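Local atomic coordinates of SOXX (Paracoccus pantotrophus, PDB entry 2C1D), a protein that forms a cytochrome c subunit of the SoxXA complex, a heme enzyme that initiates sulfur oxidation, and probably transfers electrons through its heme c. Residues B[8-20]-B[73-85]. Sequence-based numbering, arbitrary orientation.
Sequences VVYVEGAVEASLT and AQLRGIVANAKMT. With HEC (heme c), chain O.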
loop_
_atom_site.group_PDB
_atom_site.type_symbol
_atom_site.label_atom_id
_atom_site.label_comp_id
_atom_site.label_asym_id
_atom_site.label_seq_id
_atom_site.Cartn_x
_atom_site.Cartn_y
_atom_site.Cartn_z
ATOM N N VAL B 8 -13.231 14.640 -26.250
ATOM C CA VAL B 8 -14.531 14.283 -25.685
ATOM C C VAL B 8 -15.188 15.511 -25.042
ATOM O O VAL B 8 -14.516 16.318 -24.394
ATOM C CB VAL B 8 -14.421 13.117 -24.657
ATOM C CG1 VAL B 8 -15.761 12.825 -24.000
ATOM C CG2 VAL B 8 -13.898 11.845 -25.336
ATOM N N VAL B 9 -16.500 15.641 -25.266
ATOM C CA VAL B 9 -17.320 16.734 -24.744
ATOM C C VAL B 9 -18.264 16.184 -23.692
ATOM O O VAL B 9 -19.185 15.407 -23.987
ATOM C CB VAL B 9 -18.159 17.440 -25.849
ATOM C CG1 VAL B 9 -18.926 18.652 -25.260
ATOM C CG2 VAL B 9 -17.278 17.879 -27.005
ATOM N N TYR B 10 -17.990 16.567 -22.451
ATOM C CA TYR B 10 -18.829 16.231 -21.320
ATOM C C TYR B 10 -19.731 17.419 -20.981
ATOM O O TYR B 10 -19.261 18.542 -20.834
ATOM C CB TYR B 10 -17.976 15.885 -20.092
ATOM C CG TYR B 10 -17.006 14.727 -20.264
ATOM C CD1 TYR B 10 -15.750 14.926 -20.829
ATOM C CD2 TYR B 10 -17.323 13.450 -19.807
ATOM C CE1 TYR B 10 -14.861 13.900 -20.962
ATOM C CE2 TYR B 10 -16.421 12.396 -19.944
ATOM C CZ TYR B 10 -15.201 12.631 -20.524
ATOM O OH TYR B 10 -14.301 11.607 -20.670
ATOM N N VAL B 11 -21.022 17.138 -20.873
ATOM C CA VAL B 11 -22.037 18.094 -20.442
ATOM C C VAL B 11 -22.717 17.484 -19.220
ATOM O O VAL B 11 -23.413 16.479 -19.332
ATOM C CB VAL B 11 -23.074 18.338 -21.588
ATOM C CG1 VAL B 11 -24.320 19.089 -21.087
ATOM C CG2 VAL B 11 -22.422 19.122 -22.727
ATOM N N GLU B 12 -22.509 18.090 -18.055
ATOM C CA GLU B 12 -22.974 17.527 -16.772
ATOM C C GLU B 12 -22.575 16.045 -16.668
ATOM O O GLU B 12 -23.375 15.190 -16.242
ATOM C CB GLU B 12 -24.497 17.717 -16.577
ATOM C CG GLU B 12 -25.030 19.162 -16.645
ATOM C CD GLU B 12 -24.190 20.173 -15.861
ATOM O OE1 GLU B 12 -23.901 21.268 -16.412
ATOM O OE2 GLU B 12 -23.813 19.880 -14.693
ATOM N N GLY B 13 -21.339 15.751 -17.094
ATOM C CA GLY B 13 -20.781 14.406 -17.088
ATOM C C GLY B 13 -21.125 13.518 -18.274
ATOM O O GLY B 13 -20.418 12.536 -18.518
ATOM N N ALA B 14 -22.205 13.838 -18.993
ATOM C CA ALA B 14 -22.734 13.006 -20.079
ATOM C C ALA B 14 -21.973 13.218 -21.384
ATOM O O ALA B 14 -21.444 14.297 -21.641
ATOM C CB ALA B 14 -24.246 13.283 -20.297
ATOM N N VAL B 15 -21.899 12.169 -22.195
ATOM C CA VAL B 15 -21.276 12.251 -23.518
ATOM C C VAL B 15 -22.295 11.760 -24.521
ATOM O O VAL B 15 -22.580 10.575 -24.598
ATOM C CB VAL B 15 -19.973 11.410 -23.594
ATOM C CG1 VAL B 15 -19.390 11.412 -24.998
ATOM C CG2 VAL B 15 -18.978 11.947 -22.610
ATOM N N GLU B 16 -22.851 12.679 -25.291
ATOM C CA GLU B 16 -24.005 12.369 -26.135
ATOM C C GLU B 16 -23.643 11.521 -27.340
ATOM O O GLU B 16 -24.423 10.668 -27.731
ATOM C CB GLU B 16 -24.711 13.658 -26.600
ATOM C CG GLU B 16 -25.372 14.434 -25.465
ATOM C CD GLU B 16 -26.571 13.714 -24.859
ATOM O OE1 GLU B 16 -26.778 13.843 -23.618
ATOM O OE2 GLU B 16 -27.312 13.031 -25.613
ATOM N N ALA B 17 -22.449 11.726 -27.886
ATOM C CA ALA B 17 -22.049 11.088 -29.140
ATOM C C ALA B 17 -21.156 9.844 -28.917
ATOM O O ALA B 17 -20.300 9.827 -28.024
ATOM C CB ALA B 17 -21.307 12.090 -29.998
ATOM N N SER B 18 -21.372 8.826 -29.744
ATOM C CA SER B 18 -20.549 7.616 -29.736
ATOM C C SER B 18 -19.107 8.012 -29.910
ATOM O O SER B 18 -18.778 8.902 -30.709
ATOM C CB SER B 18 -20.946 6.679 -30.878
ATOM O OG SER B 18 -20.144 5.510 -30.896
ATOM N N LEU B 19 -18.252 7.377 -29.121
ATOM C CA LEU B 19 -16.818 7.594 -29.189
ATOM C C LEU B 19 -16.214 7.008 -30.459
ATOM O O LEU B 19 -15.101 7.396 -30.819
ATOM C CB LEU B 19 -16.118 6.979 -27.981
ATOM C CG LEU B 19 -16.406 7.553 -26.595
ATOM C CD1 LEU B 19 -15.622 6.787 -25.561
ATOM C CD2 LEU B 19 -16.055 9.025 -26.545
ATOM N N THR B 20 -16.925 6.074 -31.106
ATOM C CA THR B 20 -16.435 5.404 -32.317
ATOM C C THR B 20 -17.322 5.491 -33.563
ATOM O O THR B 20 -16.815 5.329 -34.671
ATOM C CB THR B 20 -16.201 3.908 -32.066
ATOM O OG1 THR B 20 -17.439 3.274 -31.732
ATOM C CG2 THR B 20 -15.268 3.666 -30.879
ATOM N N ALA B 73 -25.959 8.037 -22.601
ATOM C CA ALA B 73 -24.985 9.126 -22.658
ATOM C C ALA B 73 -24.325 9.365 -21.313
ATOM O O ALA B 73 -23.137 9.671 -21.222
ATOM C CB ALA B 73 -25.648 10.420 -23.132
ATOM N N GLN B 74 -25.110 9.274 -20.259
ATOM C CA GLN B 74 -24.545 9.389 -18.921
ATOM C C GLN B 74 -23.543 8.256 -18.657
ATOM O O GLN B 74 -22.489 8.491 -18.097
ATOM C CB GLN B 74 -25.660 9.404 -17.889
ATOM C CG GLN B 74 -26.406 10.725 -17.945
ATOM C CD GLN B 74 -27.680 10.769 -17.121
ATOM O OE1 GLN B 74 -28.390 9.767 -16.963
ATOM N NE2 GLN B 74 -27.980 11.951 -16.611
ATOM N N LEU B 75 -23.904 7.039 -19.058
ATOM C CA LEU B 75 -23.081 5.871 -18.795
ATOM C C LEU B 75 -21.764 6.024 -19.546
ATOM O O LEU B 75 -20.721 5.738 -18.997
ATOM C CB LEU B 75 -23.811 4.582 -19.168
ATOM C CG LEU B 75 -25.033 4.204 -18.312
ATOM C CD1 LEU B 75 -25.829 3.096 -18.961
ATOM C CD2 LEU B 75 -24.621 3.796 -16.899
ATOM N N ARG B 76 -21.805 6.544 -20.776
ATOM C CA ARG B 76 -20.577 6.744 -21.564
ATOM C C ARG B 76 -19.628 7.685 -20.856
ATOM O O ARG B 76 -18.431 7.413 -20.715
ATOM C CB ARG B 76 -20.928 7.265 -22.968
ATOM C CG ARG B 76 -19.761 7.668 -23.864
ATOM C CD ARG B 76 -20.225 8.123 -25.259
ATOM N NE ARG B 76 -20.926 7.036 -25.930
ATOM C CZ ARG B 76 -22.224 7.004 -26.240
ATOM N NH1 ARG B 76 -23.059 8.003 -25.955
ATOM N NH2 ARG B 76 -22.696 5.935 -26.842
ATOM N N GLY B 77 -20.176 8.800 -20.381
ATOM C CA GLY B 77 -19.387 9.778 -19.671
ATOM C C GLY B 77 -18.816 9.254 -18.356
ATOM O O GLY B 77 -17.720 9.621 -18.007
ATOM N N ILE B 78 -19.553 8.394 -17.653
ATOM C CA ILE B 78 -19.091 7.800 -16.380
ATOM C C ILE B 78 -17.946 6.805 -16.638
ATOM O O ILE B 78 -16.923 6.819 -15.955
ATOM C CB ILE B 78 -20.279 7.109 -15.651
ATOM C CG1 ILE B 78 -21.183 8.175 -15.017
ATOM C CG2 ILE B 78 -19.801 6.145 -14.575
ATOM C CD1 ILE B 78 -22.527 7.672 -14.510
ATOM N N VAL B 79 -18.107 5.960 -17.643
ATOM C CA VAL B 79 -17.034 5.021 -18.022
ATOM C C VAL B 79 -15.779 5.737 -18.519
ATOM O O VAL B 79 -14.669 5.430 -18.064
ATOM C CB VAL B 79 -17.535 3.956 -19.017
ATOM C CG1 VAL B 79 -16.447 2.951 -19.356
ATOM C CG2 VAL B 79 -18.714 3.191 -18.411
ATOM N N ALA B 80 -15.943 6.710 -19.421
ATOM C CA ALA B 80 -14.818 7.451 -19.983
ATOM C C ALA B 80 -14.116 8.272 -18.924
ATOM O O ALA B 80 -12.888 8.306 -18.862
ATOM C CB ALA B 80 -15.266 8.367 -21.147
ATOM N N ASN B 81 -14.885 8.968 -18.103
ATOM C CA ASN B 81 -14.275 9.754 -17.039
ATOM C C ASN B 81 -15.294 10.109 -15.947
ATOM O O ASN B 81 -16.011 11.109 -16.049
ATOM C CB ASN B 81 -13.609 11.001 -17.588
ATOM C CG ASN B 81 -12.767 11.718 -16.548
ATOM O OD1 ASN B 81 -12.869 11.446 -15.340
ATOM N ND2 ASN B 81 -11.944 12.653 -17.003
ATOM N N ALA B 82 -15.323 9.288 -14.894
ATOM C CA ALA B 82 -16.356 9.380 -13.874
ATOM C C ALA B 82 -16.212 10.640 -13.052
ATOM O O ALA B 82 -17.199 11.123 -12.492
ATOM C CB ALA B 82 -16.356 8.154 -12.996
ATOM N N LYS B 83 -15.005 11.190 -12.999
ATOM C CA LYS B 83 -14.742 12.465 -12.331
ATOM C C LYS B 83 -15.537 13.650 -12.873
ATOM O O LYS B 83 -15.622 14.684 -12.207
ATOM C CB LYS B 83 -13.254 12.812 -12.406
ATOM C CG LYS B 83 -12.360 11.957 -11.491
ATOM C CD LYS B 83 -11.588 10.877 -12.254
ATOM C CE LYS B 83 -10.378 10.345 -11.466
ATOM N NZ LYS B 83 -10.726 9.702 -10.165
ATOM N N MET B 84 -16.094 13.526 -14.076
ATOM C CA MET B 84 -16.901 14.613 -14.656
ATOM C C MET B 84 -18.359 14.541 -14.207
ATOM O O MET B 84 -19.148 15.455 -14.476
ATOM C CB MET B 84 -16.840 14.585 -16.186
ATOM C CG MET B 84 -15.454 14.724 -16.780
ATOM S SD MET B 84 -14.669 16.282 -16.434
ATOM C CE MET B 84 -15.532 17.421 -17.602
ATOM N N THR B 85 -18.712 13.441 -13.557
ATOM C CA THR B 85 -20.027 13.260 -12.956
ATOM C C THR B 85 -19.922 13.375 -11.423
ATOM O O THR B 85 -20.725 14.068 -10.788
ATOM C CB THR B 85 -20.589 11.887 -13.363
ATOM O OG1 THR B 85 -20.871 11.861 -14.772
ATOM C CG2 THR B 85 -21.932 11.588 -12.716
HETATM FE FE HEC O . -17.302 2.578 -10.972
HETATM C CHA HEC O . -19.648 4.730 -9.745
HETATM C CHB HEC O . -19.319 1.802 -13.576
HETATM C CHC HEC O . -14.829 0.677 -12.290
HETATM C CHD HEC O . -15.377 3.016 -8.125
HETATM N NA HEC O . -19.142 3.184 -11.568
HETATM C C1A HEC O . -19.959 4.037 -10.886
HETATM C C2A HEC O . -21.218 4.094 -11.593
HETATM C C3A HEC O . -21.139 3.278 -12.664
HETATM C C4A HEC O . -19.808 2.698 -12.658
HETATM C CMA HEC O . -22.186 2.958 -13.746
HETATM C CAA HEC O . -22.383 4.975 -11.139
HETATM C CBA HEC O . -22.992 4.477 -9.836
HETATM C CGA HEC O . -23.958 3.424 -10.227
HETATM O O1A HEC O . -24.965 3.801 -10.866
HETATM O O2A HEC O . -23.739 2.228 -9.924
HETATM N NB HEC O . -17.122 1.445 -12.582
HETATM C C1B HEC O . -18.049 1.312 -13.593
HETATM C C2B HEC O . -17.448 0.578 -14.694
HETATM C C3B HEC O . -16.204 0.248 -14.336
HETATM C C4B HEC O . -15.982 0.804 -13.013
HETATM C CMB HEC O . -18.186 0.187 -15.982
HETATM C CAB HEC O . -15.182 -0.540 -15.208
HETATM C CBB HEC O . -15.019 0.053 -16.441
HETATM N NC HEC O . -15.416 1.929 -10.319
HETATM C C1C HEC O . -14.574 1.159 -11.041
HETATM C C2C HEC O . -13.408 0.872 -10.208
HETATM C C3C HEC O . -13.488 1.640 -9.109
HETATM C C4C HEC O . -14.821 2.236 -9.121
HETATM C CMC HEC O . -12.136 0.172 -10.713
HETATM C CAC HEC O . -12.491 1.755 -7.899
HETATM C CBC HEC O . -11.208 2.078 -8.111
HETATM N ND HEC O . -17.466 3.721 -9.209
HETATM C C1D HEC O . -16.566 3.720 -8.152
HETATM C C2D HEC O . -17.078 4.577 -7.106
HETATM C C3D HEC O . -18.420 5.108 -7.626
HETATM C C4D HEC O . -18.572 4.511 -8.924
HETATM C CMD HEC O . -16.427 4.903 -5.733
HETATM C CAD HEC O . -19.437 6.056 -6.928
HETATM C CBD HEC O . -19.099 7.491 -7.326
HETATM C CGD HEC O . -18.866 8.378 -6.120
HETATM O O1D HEC O . -17.668 8.699 -5.810
HETATM O O2D HEC O . -19.903 8.744 -5.488
HETATM O O HOH W 1 -26.477 14.584 -17.130
HETATM O O HOH W 2 -18.729 11.795 -16.442
#
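Arg76 packs across Val15 where a loop with a type I' beta turn, Val11 to Ala14, lies against helix 72-81 of this cytochrome c fold. Arg76 leaves the helix with CG anti to its backbone N (chi1 174°), and CB lies near Val15 O. CG lies against Val15 CB, the side chains crossing at about a right angle; CD touches both Val15 CG1, at 3.4 Å, and Ala17 O, at 3.2 Å. A bend at chi3 (-61°) brings the guanidinium against the loop carbonyls, Ser18 CA over one face toward the rim. NH1 donates to Val15 O at 2.9 Å, with the oxygen in the guanidinium plane. NE and NH2 form salt bridges to Glu126 and Glu72: arginine suits this buried place because its several N-H groups reach a carbonyl and two carboxylates at once, fixing its rotation and probably balancing its charge. Nearby, Ala73 O accepts from Val15 N and Gly77 N, which arrive from opposite faces of its carbonyl plane. A CB on Gly13 would strike Thr85 OG1 and crowd Met84 O, and one on Gly77 would strike Gly13 O; positive phi separately favours glycine at Gly13. Farther along, Tyr10 offers a broad apolar face to Met84, whose flexible chain folds so that CG sits over the ring centre, 3.8 Å from the centroid. Ile78 CG2 packs on heme c. Tyr10 OH ends 3.2 Å from Asn81 CB.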